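HcgC (Methanococcus maripaludis S2, PDB 5O4J) catalyses the S-adenosylmethionine-dependent C-methylation of a pyridinol, most likely as a step in building the iron-guanylylpyridinol cofactor of [Fe]-hydrogenase. Local coordinates at residues S14-K19 with E244-N249; K19-D24 with D183-S188. All blocks are in the same frame, centred on the assembly; numbering follows the deposited sequence.

Contact 1. Residues S14-K19 with E244-N249; sequences SKIKIK and EILSKN
Ile-16 and Leu-246 carry most of this contact, their side chains running past each other in opposite directions between an irregular run of backbone and a helix. Each reaches the base of the opposing group rather than its end. Ile-16 CD1 lies 3.9 Å from Leu-246 CB, while Leu-246 CD1 reaches the base of Ile-16 and lies 3.7 Å from Ser-14 CB. The isoleucine can reach so far because CG1 stands opposite its own carbonyl carbon (chi1 -74°) and the chain then extends, bringing the terminal methyl up to the helix. There it also meets Ser-247 OG at 3.5 Å, although Ser-247 has two conformers and this edge of the contact is correspondingly uncertain; in the conformer described, the hydroxyl bonds to the carbonyl oxygen of Glu-243, one turn back.

Ser-14 illustrates how a polar residue can belong to an apolar patch. Its CB faces Leu-246, whereas OG, buried beside the same methyl, donates to Ile-16 O over 2.8 Å, in the carbonyl plane and at a C=O...donor angle of 149°. A second bond, to Ile-230 N, also engages OG, so the hydroxyl staples the turn from Ser-14 to Ile-16 and ties it to strand 230-234. No hydrogen bond joins 14-19 to 244-249 directly. The preceding turn of the same helix supplies polar attachment instead: the carboxylate of Glu-243 receives Lys-15 N on OE2 and Ile-16 N on OE1.

The segment 14-19 leads from strand 10-13 into helix 18-37, with Lys-17 as its N-cap. Backbone hydrogen bonds of Ser-14, Ile-16 and Ile-18 with Ile-230, Ala-229 and Met-227 run on from the pairing of strands 10-13 and 230-234, while Ile-245 packs helix 239-251 on helix 177-193.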
loop_
_atom_site.group_PDB
_atom_site.type_symbol
_atom_site.label_atom_id
_atom_site.label_comp_id
_atom_site.label_asym_id
_atom_site.label_seq_id
_atom_site.Cartn_x
_atom_site.Cartn_y
_atom_site.Cartn_z
ATOM N N SER A 14 4.935 18.034 -12.914
ATOM C CA SER A 14 4.716 17.092 -14.001
ATOM C C SER A 14 4.261 17.823 -15.257
ATOM O O SER A 14 3.518 18.808 -15.197
ATOM C CB SER A 14 3.692 16.020 -13.611
ATOM O OG SER A 14 2.391 16.547 -13.354
ATOM N N LYS A 15 4.739 17.344 -16.405
ATOM C CA LYS A 15 4.223 17.847 -17.672
ATOM C C LYS A 15 2.764 17.460 -17.855
ATOM O O LYS A 15 1.964 18.252 -18.364
ATOM C CB LYS A 15 5.066 17.327 -18.834
ATOM C CG LYS A 15 6.491 17.847 -18.838
ATOM C CD LYS A 15 7.332 17.116 -19.865
ATOM C CE LYS A 15 8.765 17.604 -19.838
ATOM N NZ LYS A 15 8.819 19.004 -20.343
ATOM N N ILE A 16 2.407 16.242 -17.456
ATOM C CA ILE A 16 1.020 15.799 -17.527
ATOM C C ILE A 16 0.171 16.641 -16.582
ATOM O O ILE A 16 0.463 16.738 -15.385
ATOM C CB ILE A 16 0.931 14.300 -17.199
ATOM C CG1 ILE A 16 1.451 13.479 -18.383
ATOM C CG2 ILE A 16 -0.504 13.875 -16.829
ATOM C CD1 ILE A 16 1.874 12.084 -17.999
ATOM N N LYS A 17 -0.882 17.249 -17.123
ATOM C CA LYS A 17 -1.821 18.052 -16.356
ATOM C C LYS A 17 -3.043 17.225 -15.986
ATOM O O LYS A 17 -3.333 16.191 -16.590
ATOM C CB LYS A 17 -2.267 19.283 -17.147
ATOM C CG LYS A 17 -1.166 20.305 -17.415
ATOM C CD LYS A 17 -1.668 21.337 -18.416
ATOM C CE LYS A 17 -0.703 22.507 -18.570
ATOM N NZ LYS A 17 -1.205 23.455 -19.597
ATOM N N ILE A 18 -3.778 17.706 -14.985
ATOM C CA ILE A 18 -5.003 17.014 -14.604
ATOM C C ILE A 18 -5.920 16.863 -15.815
ATOM O O ILE A 18 -6.503 15.791 -16.044
ATOM C CB ILE A 18 -5.701 17.753 -13.446
ATOM C CG1 ILE A 18 -4.755 17.902 -12.243
ATOM C CG2 ILE A 18 -6.915 16.972 -12.979
ATOM C CD1 ILE A 18 -5.126 19.045 -11.348
ATOM N N LYS A 19 -6.030 17.918 -16.637
ATOM C CA LYS A 19 -6.905 17.858 -17.804
ATOM C C LYS A 19 -6.462 16.781 -18.787
ATOM O O LYS A 19 -7.291 16.235 -19.524
ATOM C CB LYS A 19 -6.964 19.215 -18.505
ATOM C CG LYS A 19 -5.660 19.706 -19.125
ATOM C CD LYS A 19 -5.910 20.993 -19.908
ATOM C CE LYS A 19 -4.651 21.498 -20.595
ATOM N NZ LYS A 19 -4.915 22.756 -21.359
ATOM N N GLU A 244 6.736 8.867 -16.525
ATOM C CA GLU A 244 6.538 7.447 -16.805
ATOM C C GLU A 244 5.556 6.815 -15.822
ATOM O O GLU A 244 4.703 6.013 -16.223
ATOM C CB GLU A 244 7.874 6.703 -16.771
ATOM C CG GLU A 244 8.792 6.993 -17.958
ATOM C CD GLU A 244 8.482 6.137 -19.176
ATOM O OE1 GLU A 244 8.837 6.551 -20.300
ATOM O OE2 GLU A 244 7.891 5.048 -19.013
ATOM N N ILE A 245 5.649 7.161 -14.535
ATOM C CA ILE A 245 4.748 6.579 -13.547
ATOM C C ILE A 245 3.317 7.045 -13.780
ATOM O O ILE A 245 2.371 6.256 -13.690
ATOM C CB ILE A 245 5.238 6.916 -12.127
ATOM C CG1 ILE A 245 6.502 6.112 -11.830
ATOM C CG2 ILE A 245 4.160 6.637 -11.090
ATOM C CD1 ILE A 245 7.302 6.646 -10.684
ATOM N N LEU A 246 3.132 8.340 -14.040
ATOM C CA LEU A 246 1.800 8.852 -14.338
ATOM C C LEU A 246 1.238 8.180 -15.578
ATOM O O LEU A 246 0.090 7.737 -15.587
ATOM C CB LEU A 246 1.844 10.364 -14.546
ATOM C CG LEU A 246 1.732 11.182 -13.272
ATOM C CD1 LEU A 246 2.177 12.616 -13.562
ATOM C CD2 LEU A 246 0.305 11.124 -12.741
ATOM N N SER A 247 2.044 8.114 -16.647
ATOM C CA SER A 247 1.571 7.517 -17.891
ATOM C C SER A 247 1.191 6.056 -17.694
ATOM O O SER A 247 0.176 5.600 -18.229
ATOM C CB SER A 247 2.636 7.652 -18.978
ATOM O OG SER A 247 2.740 9.002 -19.391
ATOM N N LYS A 248 2.001 5.305 -16.942
ATOM C CA LYS A 248 1.678 3.904 -16.675
ATOM C C LYS A 248 0.347 3.776 -15.954
ATOM O O LYS A 248 -0.478 2.916 -16.290
ATOM C CB LYS A 248 2.798 3.262 -15.857
ATOM C CG LYS A 248 2.502 1.862 -15.322
ATOM C CD LYS A 248 3.673 1.343 -14.490
ATOM C CE LYS A 248 3.818 2.077 -13.154
ATOM N NZ LYS A 248 5.018 1.602 -12.408
ATOM N N ASN A 249 0.102 4.636 -14.969
ATOM C CA ASN A 249 -1.156 4.536 -14.241
ATOM C C ASN A 249 -2.342 4.953 -15.099
ATOM O O ASN A 249 -3.423 4.368 -14.982
ATOM C CB ASN A 249 -1.076 5.349 -12.957
ATOM C CG ASN A 249 -0.503 4.542 -11.830
ATOM O OD1 ASN A 249 -1.077 3.525 -11.452
ATOM N ND2 ASN A 249 0.628 4.965 -11.299
#

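Contact 2. Residues K19-D24 with D183-S188; sequences KDIVSD and DIIMDS
Ile-21 divides its two ends between Ile-184 and Ile-185, one branch for each, and within 19-24 and 183-188 it alone reaches across from helix 18-37; Val-22 packs nearby on Thr-177 and Val-181. Its CG2 lies 3.8 Å from Ile-184 CD1 and 4.1 Å from Ile-184 CG2, the two side chains passing in opposite directions. The longer branch, with CD1 anti to CA (chi2 178°), carries that methyl obliquely across Ile-185 to within 3.7 Å of Ile-185 CG1. All three residues are buried, and the meeting is wholly apolar. An alanine at Ile-21 would lack both branches and is likely to leave Ile-184 and Ile-185 facing a gap between the helices.

The solvent side of helix 18-37 is quite different: Lys-19 and Ser-23 are exposed there. On helix 177-193, the buried hydroxyl Ser-188 OG donates to Ile-184 O over 2.7 Å, tilted 33° from the carbonyl plane, while Ser-188 N reaches that oxygen from the opposite face. Asp-187 bridges Arg-190 of its own helix and Arg-167 of strand 159-167. Met-186, also buried, makes a subunit contact with Met-186 of the second subunit.

The pairing lies near the S-adenosyl-L-homocysteine site without lining it. Thr-177, which binds that ligand and begins helix 177-193, has its side chain about 7 Å from that of Ile-21. Helix 18-37 in turn leads to strand 42-48 of the parallel part of the mixed sheet, an arrangement consistent with the helix-flanked sheet of a Rossmann-like methyltransferase.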
loop_
_atom_site.group_PDB
_atom_site.type_symbol
_atom_site.label_atom_id
_atom_site.label_comp_id
_atom_site.label_asym_id
_atom_site.label_seq_id
_atom_site.Cartn_x
_atom_site.Cartn_y
_atom_site.Cartn_z
ATOM N N LYS A 19 -6.030 17.918 -16.637
ATOM C CA LYS A 19 -6.905 17.858 -17.804
ATOM C C LYS A 19 -6.462 16.781 -18.787
ATOM O O LYS A 19 -7.291 16.235 -19.524
ATOM C CB LYS A 19 -6.964 19.215 -18.505
ATOM C CG LYS A 19 -5.660 19.706 -19.125
ATOM C CD LYS A 19 -5.910 20.993 -19.908
ATOM C CE LYS A 19 -4.651 21.498 -20.595
ATOM N NZ LYS A 19 -4.915 22.756 -21.359
ATOM N N ASP A 20 -5.161 16.477 -18.829
ATOM C CA ASP A 20 -4.654 15.440 -19.722
ATOM C C ASP A 20 -5.110 14.057 -19.280
ATOM O O ASP A 20 -5.393 13.196 -20.117
ATOM C CB ASP A 20 -3.121 15.492 -19.784
ATOM C CG ASP A 20 -2.592 16.803 -20.325
ATOM O OD1 ASP A 20 -3.211 17.380 -21.240
ATOM O OD2 ASP A 20 -1.535 17.265 -19.835
ATOM N N ILE A 21 -5.141 13.818 -17.968
ATOM C CA ILE A 21 -5.644 12.553 -17.441
ATOM C C ILE A 21 -7.141 12.445 -17.680
ATOM O O ILE A 21 -7.650 11.385 -18.059
ATOM C CB ILE A 21 -5.301 12.428 -15.945
ATOM C CG1 ILE A 21 -3.813 12.704 -15.713
ATOM C CG2 ILE A 21 -5.682 11.049 -15.435
ATOM C CD1 ILE A 21 -3.379 12.660 -14.256
ATOM N N VAL A 22 -7.874 13.531 -17.432
ATOM C CA VAL A 22 -9.301 13.552 -17.749
ATOM C C VAL A 22 -9.504 13.179 -19.209
ATOM O O VAL A 22 -10.293 12.281 -19.547
ATOM C CB VAL A 22 -9.891 14.938 -17.434
ATOM C CG1 VAL A 22 -11.350 15.039 -17.922
ATOM C CG2 VAL A 22 -9.799 15.223 -15.951
ATOM N N SER A 23 -8.772 13.859 -20.095
ATOM C CA SER A 23 -8.902 13.629 -21.529
ATOM C C SER A 23 -8.692 12.162 -21.878
ATOM O O SER A 23 -9.475 11.568 -22.627
ATOM C CB SER A 23 -7.900 14.509 -22.283
ATOM O OG SER A 23 -8.000 14.323 -23.681
ATOM N N ASP A 24 -7.621 11.561 -21.350
ATOM C CA ASP A 24 -7.333 10.165 -21.677
ATOM C C ASP A 24 -8.466 9.250 -21.221
ATOM O O ASP A 24 -8.891 8.362 -21.967
ATOM C CB ASP A 24 -6.007 9.734 -21.053
ATOM C CG ASP A 24 -4.811 10.457 -21.657
ATOM O OD1 ASP A 24 -4.953 11.033 -22.759
ATOM O OD2 ASP A 24 -3.729 10.453 -21.032
ATOM N N ASP A 183 -7.607 8.631 -8.350
ATOM C CA ASP A 183 -6.894 7.419 -7.969
ATOM C C ASP A 183 -5.615 7.239 -8.784
ATOM O O ASP A 183 -4.604 6.757 -8.264
ATOM C CB ASP A 183 -7.820 6.221 -8.119
ATOM C CG ASP A 183 -8.904 6.187 -7.069
ATOM O OD1 ASP A 183 -8.840 6.946 -6.072
ATOM O OD2 ASP A 183 -9.837 5.375 -7.237
ATOM N N ILE A 184 -5.647 7.597 -10.070
ATOM C CA ILE A 184 -4.439 7.598 -10.887
ATOM C C ILE A 184 -3.379 8.475 -10.243
ATOM O O ILE A 184 -2.209 8.089 -10.115
ATOM C CB ILE A 184 -4.765 8.071 -12.317
ATOM C CG1 ILE A 184 -5.528 6.984 -13.069
ATOM C CG2 ILE A 184 -3.491 8.451 -13.090
ATOM C CD1 ILE A 184 -6.238 7.492 -14.316
ATOM N N ILE A 185 -3.772 9.677 -9.835
ATOM C CA ILE A 185 -2.806 10.596 -9.257
ATOM C C ILE A 185 -2.303 10.076 -7.911
ATOM O O ILE A 185 -1.097 10.118 -7.632
ATOM C CB ILE A 185 -3.421 12.009 -9.162
ATOM C CG1 ILE A 185 -3.591 12.579 -10.577
ATOM C CG2 ILE A 185 -2.536 12.917 -8.322
ATOM C CD1 ILE A 185 -4.388 13.875 -10.665
ATOM N N MET A 186 -3.207 9.567 -7.062
ATOM C CA MET A 186 -2.802 9.082 -5.744
ATOM C C MET A 186 -1.857 7.890 -5.851
ATOM O O MET A 186 -0.827 7.836 -5.161
ATOM C CB MET A 186 -4.039 8.713 -4.928
ATOM C CG MET A 186 -4.895 9.896 -4.540
ATOM S SD MET A 186 -4.068 11.090 -3.464
ATOM C CE MET A 186 -4.082 10.156 -1.941
ATOM N N ASP A 187 -2.184 6.915 -6.709
ATOM C CA ASP A 187 -1.300 5.769 -6.870
ATOM C C ASP A 187 0.043 6.208 -7.455
ATOM O O ASP A 187 1.095 5.698 -7.065
ATOM C CB ASP A 187 -1.959 4.705 -7.755
ATOM C CG ASP A 187 -2.959 3.838 -6.993
ATOM O OD1 ASP A 187 -2.981 3.904 -5.752
ATOM O OD2 ASP A 187 -3.713 3.074 -7.637
ATOM N N SER A 188 0.023 7.177 -8.369
ATOM C CA SER A 188 1.270 7.690 -8.925
ATOM C C SER A 188 2.126 8.336 -7.846
ATOM O O SER A 188 3.331 8.089 -7.777
ATOM C CB SER A 188 0.979 8.684 -10.048
ATOM O OG SER A 188 0.332 8.059 -11.137
#

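How the contacts relate
Contact 2 is nested within the loop that contact 1 closes, and the two share Lys-19, where the entry to helix 18-37 becomes the helix itself; their centres lie 6 Å apart. Contact 2 is fully buried and purely helix against helix; contact 1 is farther from the chain's centre, partly open, and mixes apolar packing with serine hydroxyls. Their layers are continuous: Ile-16 CG2 touches Ile-21 CG1 at 3.7 Å, and Leu-246 CD2 lies 3.5 Å from Ser-188 OG. A weak hydrogen bond between Asn-249 ND2 and Ser-188 OG also joins helices 239-251 and 177-193, making helix 18-37, its lead-in and these two helices one packed group.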